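Long-range contacts in putative hyaluronoglucosaminidase (Clostridium perfringens, PDB 6PWI), which probably hydrolyses hexosaminide linkages as a family 84 glycoside hydrolase, this chain holding the barrel-shaped hexosaminidase-type domain, a preceding mixed-sheet domain and a helical region that ends the chain: residues K109-N114 and A138-N143; A127-V132 and L170-S175; N399-L404 and G602-E607. All blocks are in the same frame, centred on the assembly; numbering follows the deposited sequence.

Contact 1 (K109-N114 and A138-N143); sequences KYFTDN and AVLGKN. With EDO (1,2-ethanediol), chain I.
Phe111 and Leu140 mark the place where helix 109-114 passes over strand 138-141: the two run at 100° to each other, their axes come within 9.7 Å, and the CA atoms of this pair are 7.8 Å apart. The Phe111 ring bridges the gap. Leu140 lays its CB over one face of that ring, a CH-pi contact with CB 3.8 Å from the ring centroid. The two side chains overlap alongside each other, pointing opposite ways, with Leu140 CD2 3.9 Å from Phe111 CG. The outer rim of the ring, at CE2, reaches Ala138 CB at 3.5 Å. Tyr110 swings its CG anti to the backbone N (chi1 162°), and its ring also approaches Ala138 CB, through CE2. Phe111 also touches Val129 and Ser131 of the adjacent strand 127-133. Polar groups bond within the helix: Lys109 NZ meets the syn lone pair of Asp113 OD2 at 3.1 Å, and Tyr110 O accepts from both the backbone and the side-chain nitrogen of Asn114. Apart from the helix, Lys142 NZ bonds to O1 of an ethanediol, probably from the crystallisation liquor, at 3.3 Å. With no hydrogen bond crossing between the segments, their contact rests on apolar burial, most of it round the Phe111 ring.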
# COMPACT_ATOMS: atom_id res chain seq x y z
N LYS A 109 -32.55 13.61 -3.26
CA LYS A 109 -33.46 14.72 -3.50
C LYS A 109 -32.77 16.04 -3.19
O LYS A 109 -32.83 16.97 -3.99
CB LYS A 109 -34.71 14.53 -2.63
CG LYS A 109 -35.89 15.42 -3.00
CD LYS A 109 -37.21 14.87 -2.48
CE LYS A 109 -38.40 15.61 -3.05
NZ LYS A 109 -38.38 17.03 -2.64
N TYR A 110 -32.10 16.11 -2.03
CA TYR A 110 -31.41 17.33 -1.62
C TYR A 110 -30.41 17.77 -2.69
O TYR A 110 -30.31 18.95 -2.98
CB TYR A 110 -30.79 17.18 -0.23
CG TYR A 110 -29.73 18.20 0.09
CD1 TYR A 110 -30.06 19.44 0.63
CD2 TYR A 110 -28.40 17.94 -0.16
CE1 TYR A 110 -29.08 20.38 0.91
CE2 TYR A 110 -27.41 18.87 0.10
CZ TYR A 110 -27.76 20.09 0.64
OH TYR A 110 -26.77 21.00 0.90
N PHE A 111 -29.68 16.82 -3.28
CA PHE A 111 -28.67 17.15 -4.29
C PHE A 111 -29.34 17.63 -5.57
O PHE A 111 -28.89 18.60 -6.17
CB PHE A 111 -27.71 16.00 -4.55
CG PHE A 111 -26.54 15.93 -3.61
CD1 PHE A 111 -25.34 16.55 -3.92
CD2 PHE A 111 -26.64 15.26 -2.39
CE1 PHE A 111 -24.26 16.49 -3.05
CE2 PHE A 111 -25.56 15.21 -1.52
CZ PHE A 111 -24.38 15.82 -1.85
N THR A 112 -30.40 16.93 -5.99
CA THR A 112 -31.16 17.31 -7.17
C THR A 112 -31.78 18.70 -7.00
O THR A 112 -31.61 19.56 -7.87
CB THR A 112 -32.23 16.25 -7.48
OG1 THR A 112 -31.52 15.05 -7.82
CG2 THR A 112 -33.15 16.65 -8.62
N ASP A 113 -32.48 18.91 -5.89
CA ASP A 113 -33.29 20.10 -5.67
C ASP A 113 -32.40 21.33 -5.53
O ASP A 113 -32.81 22.42 -5.89
CB ASP A 113 -34.18 19.97 -4.43
CG ASP A 113 -35.43 19.12 -4.61
OD1 ASP A 113 -35.69 18.67 -5.76
OD2 ASP A 113 -36.13 18.90 -3.60
N ASN A 114 -31.18 21.14 -5.00
CA ASN A 114 -30.26 22.23 -4.75
C ASN A 114 -29.27 22.38 -5.91
O ASN A 114 -28.47 23.32 -5.92
CB ASN A 114 -29.57 22.10 -3.39
CG ASN A 114 -30.48 22.50 -2.25
OD1 ASN A 114 -30.60 23.68 -1.94
ND2 ASN A 114 -31.10 21.52 -1.61
N ALA A 138 -23.03 16.90 3.28
CA ALA A 138 -23.67 15.84 2.53
C ALA A 138 -22.65 15.01 1.75
O ALA A 138 -21.61 15.51 1.33
CB ALA A 138 -24.74 16.42 1.63
N VAL A 139 -22.99 13.73 1.56
CA VAL A 139 -22.23 12.83 0.70
C VAL A 139 -23.23 12.08 -0.17
O VAL A 139 -24.18 11.49 0.33
CB VAL A 139 -21.38 11.84 1.51
CG1 VAL A 139 -20.73 10.79 0.63
CG2 VAL A 139 -20.34 12.54 2.38
N LEU A 140 -23.00 12.12 -1.49
CA LEU A 140 -23.77 11.31 -2.42
C LEU A 140 -22.79 10.43 -3.19
O LEU A 140 -21.90 10.95 -3.87
CB LEU A 140 -24.55 12.23 -3.36
CG LEU A 140 -25.63 11.55 -4.19
CD1 LEU A 140 -26.81 11.14 -3.32
CD2 LEU A 140 -26.11 12.46 -5.31
N GLY A 141 -22.94 9.11 -3.06
CA GLY A 141 -22.10 8.17 -3.78
C GLY A 141 -22.90 7.40 -4.83
O GLY A 141 -24.13 7.37 -4.76
N LYS A 142 -22.21 6.78 -5.79
CA LYS A 142 -22.89 5.97 -6.79
C LYS A 142 -23.44 4.71 -6.14
O LYS A 142 -24.39 4.11 -6.64
CB LYS A 142 -21.97 5.64 -7.97
CG LYS A 142 -20.78 4.74 -7.66
CD LYS A 142 -19.92 4.46 -8.88
CE LYS A 142 -20.67 3.76 -10.00
NZ LYS A 142 -19.89 3.78 -11.26
N ASN A 143 -22.85 4.33 -5.00
CA ASN A 143 -23.31 3.22 -4.19
C ASN A 143 -22.80 3.44 -2.76
O ASN A 143 -22.13 4.44 -2.49
CB ASN A 143 -22.88 1.88 -4.77
CG ASN A 143 -21.40 1.85 -5.09
OD1 ASN A 143 -20.57 2.23 -4.26
ND2 ASN A 143 -21.06 1.44 -6.31
C1 EDO I . -17.55 0.14 -11.07
O1 EDO I . -17.83 1.29 -11.83
C2 EDO I . -17.24 0.51 -9.67
O2 EDO I . -17.73 1.80 -9.37

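Contact 2 (A127-V132 and L170-S175)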
# COMPACT_ATOMS: atom_id res chain seq x y z
N ALA A 127 -17.33 6.72 -7.82
CA ALA A 127 -17.63 8.14 -7.92
C ALA A 127 -18.49 8.58 -6.74
O ALA A 127 -19.43 7.89 -6.35
CB ALA A 127 -18.31 8.43 -9.24
N HIS A 128 -18.16 9.76 -6.19
CA HIS A 128 -18.95 10.32 -5.11
C HIS A 128 -18.68 11.82 -5.00
O HIS A 128 -17.72 12.33 -5.57
CB HIS A 128 -18.64 9.61 -3.78
CG HIS A 128 -17.24 9.82 -3.30
ND1 HIS A 128 -16.18 9.06 -3.77
CD2 HIS A 128 -16.72 10.71 -2.43
CE1 HIS A 128 -15.07 9.47 -3.19
NE2 HIS A 128 -15.37 10.47 -2.36
N VAL A 129 -19.54 12.50 -4.24
CA VAL A 129 -19.51 13.94 -4.05
C VAL A 129 -19.58 14.23 -2.56
O VAL A 129 -20.37 13.61 -1.85
CB VAL A 129 -20.68 14.60 -4.79
CG1 VAL A 129 -20.89 16.05 -4.38
CG2 VAL A 129 -20.54 14.47 -6.30
N VAL A 130 -18.75 15.16 -2.09
CA VAL A 130 -18.85 15.66 -0.72
C VAL A 130 -19.18 17.15 -0.79
O VAL A 130 -18.49 17.91 -1.46
CB VAL A 130 -17.57 15.39 0.10
CG1 VAL A 130 -17.70 15.91 1.52
CG2 VAL A 130 -17.20 13.92 0.11
N SER A 131 -20.25 17.55 -0.10
CA SER A 131 -20.66 18.94 -0.12
C SER A 131 -20.74 19.50 1.30
O SER A 131 -21.37 18.90 2.17
CB SER A 131 -21.96 19.10 -0.85
OG SER A 131 -22.68 20.21 -0.34
N VAL A 132 -20.06 20.63 1.52
CA VAL A 132 -20.14 21.36 2.77
C VAL A 132 -20.70 22.74 2.44
O VAL A 132 -20.03 23.54 1.79
CB VAL A 132 -18.78 21.45 3.49
CG1 VAL A 132 -18.82 22.35 4.70
CG2 VAL A 132 -18.24 20.07 3.87
N LEU A 170 -16.73 21.64 -2.08
CA LEU A 170 -17.37 20.62 -2.89
C LEU A 170 -16.29 19.72 -3.51
O LEU A 170 -15.50 20.16 -4.34
CB LEU A 170 -18.21 21.31 -3.97
CG LEU A 170 -18.92 20.39 -4.96
CD1 LEU A 170 -20.18 19.79 -4.35
CD2 LEU A 170 -19.27 21.15 -6.23
N ILE A 171 -16.27 18.46 -3.07
CA ILE A 171 -15.39 17.44 -3.63
C ILE A 171 -16.19 16.67 -4.68
O ILE A 171 -17.27 16.17 -4.38
CB ILE A 171 -14.84 16.50 -2.54
CG1 ILE A 171 -14.04 17.23 -1.46
CG2 ILE A 171 -14.02 15.37 -3.16
CD1 ILE A 171 -13.71 16.38 -0.26
N GLU A 172 -15.64 16.58 -5.90
CA GLU A 172 -16.20 15.69 -6.90
C GLU A 172 -15.15 14.63 -7.23
O GLU A 172 -14.24 14.88 -8.02
CB GLU A 172 -16.64 16.47 -8.15
CG GLU A 172 -17.75 17.48 -7.88
CD GLU A 172 -17.89 18.56 -8.94
OE1 GLU A 172 -17.31 19.67 -8.76
OE2 GLU A 172 -18.57 18.30 -9.96
N ASP A 173 -15.28 13.45 -6.62
CA ASP A 173 -14.17 12.51 -6.58
C ASP A 173 -14.54 11.20 -7.27
O ASP A 173 -15.71 10.84 -7.37
CB ASP A 173 -13.67 12.29 -5.15
CG ASP A 173 -12.18 12.03 -5.06
OD1 ASP A 173 -11.53 11.86 -6.13
OD2 ASP A 173 -11.67 12.01 -3.93
N TYR A 174 -13.51 10.51 -7.75
CA TYR A 174 -13.64 9.18 -8.32
C TYR A 174 -12.26 8.52 -8.41
O TYR A 174 -11.24 9.19 -8.23
CB TYR A 174 -14.31 9.24 -9.69
CG TYR A 174 -13.51 9.96 -10.74
CD1 TYR A 174 -12.54 9.31 -11.47
CD2 TYR A 174 -13.75 11.31 -11.00
CE1 TYR A 174 -11.80 9.98 -12.44
CE2 TYR A 174 -13.03 11.99 -11.97
CZ TYR A 174 -12.05 11.32 -12.69
OH TYR A 174 -11.35 12.00 -13.64
N SER A 175 -12.25 7.22 -8.70
CA SER A 175 -11.01 6.47 -8.79
C SER A 175 -10.68 6.19 -10.25
O SER A 175 -11.55 5.84 -11.04
CB SER A 175 -11.10 5.19 -8.02
OG SER A 175 -9.86 4.48 -8.10
O HOH W 1 -13.39 12.35 -1.59
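His128 sets its imidazole beside Asp173 so that Asp173 CB lies over one ring face, 4.0 Å from the centroid in a CH-pi contact. The two side chains point the same way, with ring and carboxylate planes 45° apart. His128 CG sits between its own backbone N and carbonyl carbon (chi1 66°), which turns the ring toward the neighbouring strand. A water joins the polar ends, 2.8 Å from His128 NE2 and giving a hydrogen bond to Asp173 OD2 at 2.9 Å. The other ring nitrogen, ND1, bonds to the carbonyl of Asp126, so the imidazole is held at both nitrogens. Asp173 OD1 takes the backbone N of Tyr174 and also accepts from Gln41 N and Trp444 NE1, outside the two strands; with the carboxylate buried, these donors probably help to stabilise its negative charge.

Further along the same face Val130 packs on Ile171, CB to CB at 4.0 Å. The reverse face carries Val129, whose CG1 meets Leu170 CD1 at 3.8 Å, and Ser131, whose CB lies near that same methyl. The backbones run antiparallel at 176°. His128-Asp173 and Val130-Ile171 are hydrogen-bonded pairs, each with two N-H...O bonds, among them Ile171 N to Val130 O at 2.8 Å; Val129-Glu172 and Ser131-Leu170 are the non-hydrogen-bonded pairs between and beyond them.

Helix 144-158 covers the face of His128 and Val130, and helix 106-114 that of Val129 and Ser131. Antiparallel neighbours inside a mixed sheet, with a helix on either face, mark this as a layered alpha/beta domain, related in sequence to domain 2 of family 20 glycoside hydrolases.

Contact 3 (N399-L404 and G602-E607)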
# COMPACT_ATOMS: atom_id res chain seq x y z
N ASN A 399 15.74 -9.60 -1.30
CA ASN A 399 16.89 -9.18 -0.51
C ASN A 399 16.44 -8.86 0.92
O ASN A 399 16.07 -7.73 1.23
CB ASN A 399 17.61 -7.97 -1.10
CG ASN A 399 18.95 -7.71 -0.44
OD1 ASN A 399 19.26 -8.28 0.61
ND2 ASN A 399 19.77 -6.85 -1.05
N ASN A 400 16.53 -9.86 1.80
CA ASN A 400 15.93 -9.77 3.12
C ASN A 400 16.71 -8.81 4.02
O ASN A 400 16.23 -8.47 5.10
CB ASN A 400 15.74 -11.15 3.75
CG ASN A 400 14.47 -11.80 3.25
OD1 ASN A 400 14.53 -12.71 2.43
ND2 ASN A 400 13.32 -11.30 3.69
N LYS A 401 17.88 -8.38 3.55
CA LYS A 401 18.72 -7.46 4.30
C LYS A 401 18.13 -6.06 4.24
O LYS A 401 18.54 -5.18 4.99
CB LYS A 401 20.16 -7.50 3.76
CG LYS A 401 20.91 -8.80 4.00
CD LYS A 401 22.38 -8.71 3.68
CE LYS A 401 22.75 -9.41 2.39
NZ LYS A 401 22.28 -8.67 1.20
N ARG A 402 17.14 -5.87 3.36
CA ARG A 402 16.64 -4.53 3.06
C ARG A 402 15.27 -4.29 3.70
O ARG A 402 14.44 -5.20 3.76
CB ARG A 402 16.52 -4.35 1.55
CG ARG A 402 17.85 -4.42 0.82
CD ARG A 402 18.81 -3.30 1.18
NE ARG A 402 19.91 -3.48 0.25
CZ ARG A 402 21.05 -4.09 0.56
NH1 ARG A 402 21.27 -4.50 1.80
NH2 ARG A 402 21.98 -4.26 -0.37
N LEU A 403 15.07 -3.08 4.20
CA LEU A 403 13.74 -2.49 4.28
C LEU A 403 13.59 -1.60 3.06
O LEU A 403 14.53 -0.89 2.70
CB LEU A 403 13.61 -1.66 5.56
CG LEU A 403 13.54 -2.44 6.87
CD1 LEU A 403 13.19 -1.50 8.01
CD2 LEU A 403 12.54 -3.58 6.79
N LEU A 404 12.43 -1.65 2.40
CA LEU A 404 12.21 -0.82 1.22
C LEU A 404 11.10 0.18 1.51
O LEU A 404 9.92 -0.17 1.48
CB LEU A 404 11.89 -1.71 0.02
CG LEU A 404 12.94 -2.78 -0.29
CD1 LEU A 404 12.47 -3.69 -1.42
CD2 LEU A 404 14.28 -2.15 -0.62
N GLY A 602 15.76 -18.99 9.13
CA GLY A 602 16.68 -18.72 10.21
C GLY A 602 16.81 -17.23 10.51
O GLY A 602 15.86 -16.60 10.96
N GLN A 603 18.01 -16.67 10.24
CA GLN A 603 18.32 -15.30 10.61
C GLN A 603 18.96 -14.55 9.45
O GLN A 603 19.62 -15.14 8.60
CB GLN A 603 19.20 -15.26 11.87
CG GLN A 603 18.41 -15.44 13.16
CD GLN A 603 19.18 -14.91 14.35
OE1 GLN A 603 20.35 -15.22 14.54
NE2 GLN A 603 18.51 -14.10 15.16
N SER A 604 18.77 -13.22 9.44
CA SER A 604 19.31 -12.36 8.40
C SER A 604 19.94 -11.11 9.03
O SER A 604 19.50 -10.66 10.09
CB SER A 604 18.24 -12.02 7.40
OG SER A 604 18.59 -10.88 6.62
N ARG A 605 20.97 -10.58 8.37
CA ARG A 605 21.71 -9.40 8.82
C ARG A 605 21.10 -8.15 8.18
O ARG A 605 21.21 -7.95 6.97
CB ARG A 605 23.20 -9.57 8.50
CG ARG A 605 24.03 -8.30 8.56
CD ARG A 605 25.50 -8.55 8.25
NE ARG A 605 25.73 -9.01 6.88
CZ ARG A 605 25.88 -8.22 5.82
NH1 ARG A 605 25.81 -6.90 5.96
NH2 ARG A 605 26.10 -8.74 4.63
N PRO A 606 20.42 -7.27 8.95
CA PRO A 606 19.83 -6.07 8.38
C PRO A 606 20.96 -5.17 7.91
O PRO A 606 21.98 -5.02 8.60
CB PRO A 606 19.03 -5.45 9.53
CG PRO A 606 19.63 -6.04 10.78
CD PRO A 606 20.17 -7.40 10.39
N GLU A 607 20.78 -4.60 6.71
CA GLU A 607 21.83 -3.83 6.05
C GLU A 607 21.23 -2.62 5.34
O GLU A 607 21.08 -2.62 4.13
CB GLU A 607 22.62 -4.73 5.10
CG GLU A 607 23.92 -4.12 4.64
CD GLU A 607 24.58 -4.85 3.49
OE1 GLU A 607 23.86 -5.24 2.55
OE2 GLU A 607 25.83 -5.03 3.53
O HOH W 2 17.70 -8.61 7.59
O HOH W 3 24.61 -5.06 0.04
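Arg402 and Glu607 form the salt bridge that joins the two segments: NH1 meets the anti lone pair of Glu607 OE1 at 2.8 Å, near the guanidinium plane and with an N-H...O angle of 162°. The other oxygen, OE2, is reached from above the carboxylate plane by Arg605 NH1 at 3.1 Å, so one glutamate is shared by two arginines.

Among the hydrogen bonds, Arg402 NE and NH2 donate to the carbonyls of Asp479 and Ala481, respectively, which fixes the guanidinium's rotation. Glu607 N donates to Lys401 O at 2.9 Å; Trp549 NE1 of helix 540-572 reaches the same oxygen. Residues 399-402 make a type I turn combined with an Asx turn, placed in the loop between the last two strands of the (beta/alpha)8 barrel, where it meets the helical region that ends this chain. Asn399 OD1 accepts Lys401 N and Lys401 NZ from opposite faces of its plane.

Two waters bridge the segments, one in the guanidinium plane between Arg402 NH2 and Glu607 OE1, the other from Asn400 O to Ser604 OG.

Van der Waals packing comes from the Lys401 chain, bent at chi3 (-106°), whose CD lies over a face of the Arg605 guanidinium, 3.8 Å from NH2.

Contacts 1 and 2 are buried and involve the same sheet, with strand 127-133 as go-between: it pairs with 138-141 on one edge, through bonds such as Ala138 N to Ser131 O, and with 170-175 on the other. Their segments alternate along the chain. One joins a helix to the sheet by apolar side chains; the other is strand to strand, ruled by backbone bonds. Contact 3 lies on the opposite side of the chain's centre, its centre about 42 Å from that of contact 2. Only partly buried, it ties a barrel loop to the helical region that ends this chain through a salt bridge, a backbone bond and bridging waters.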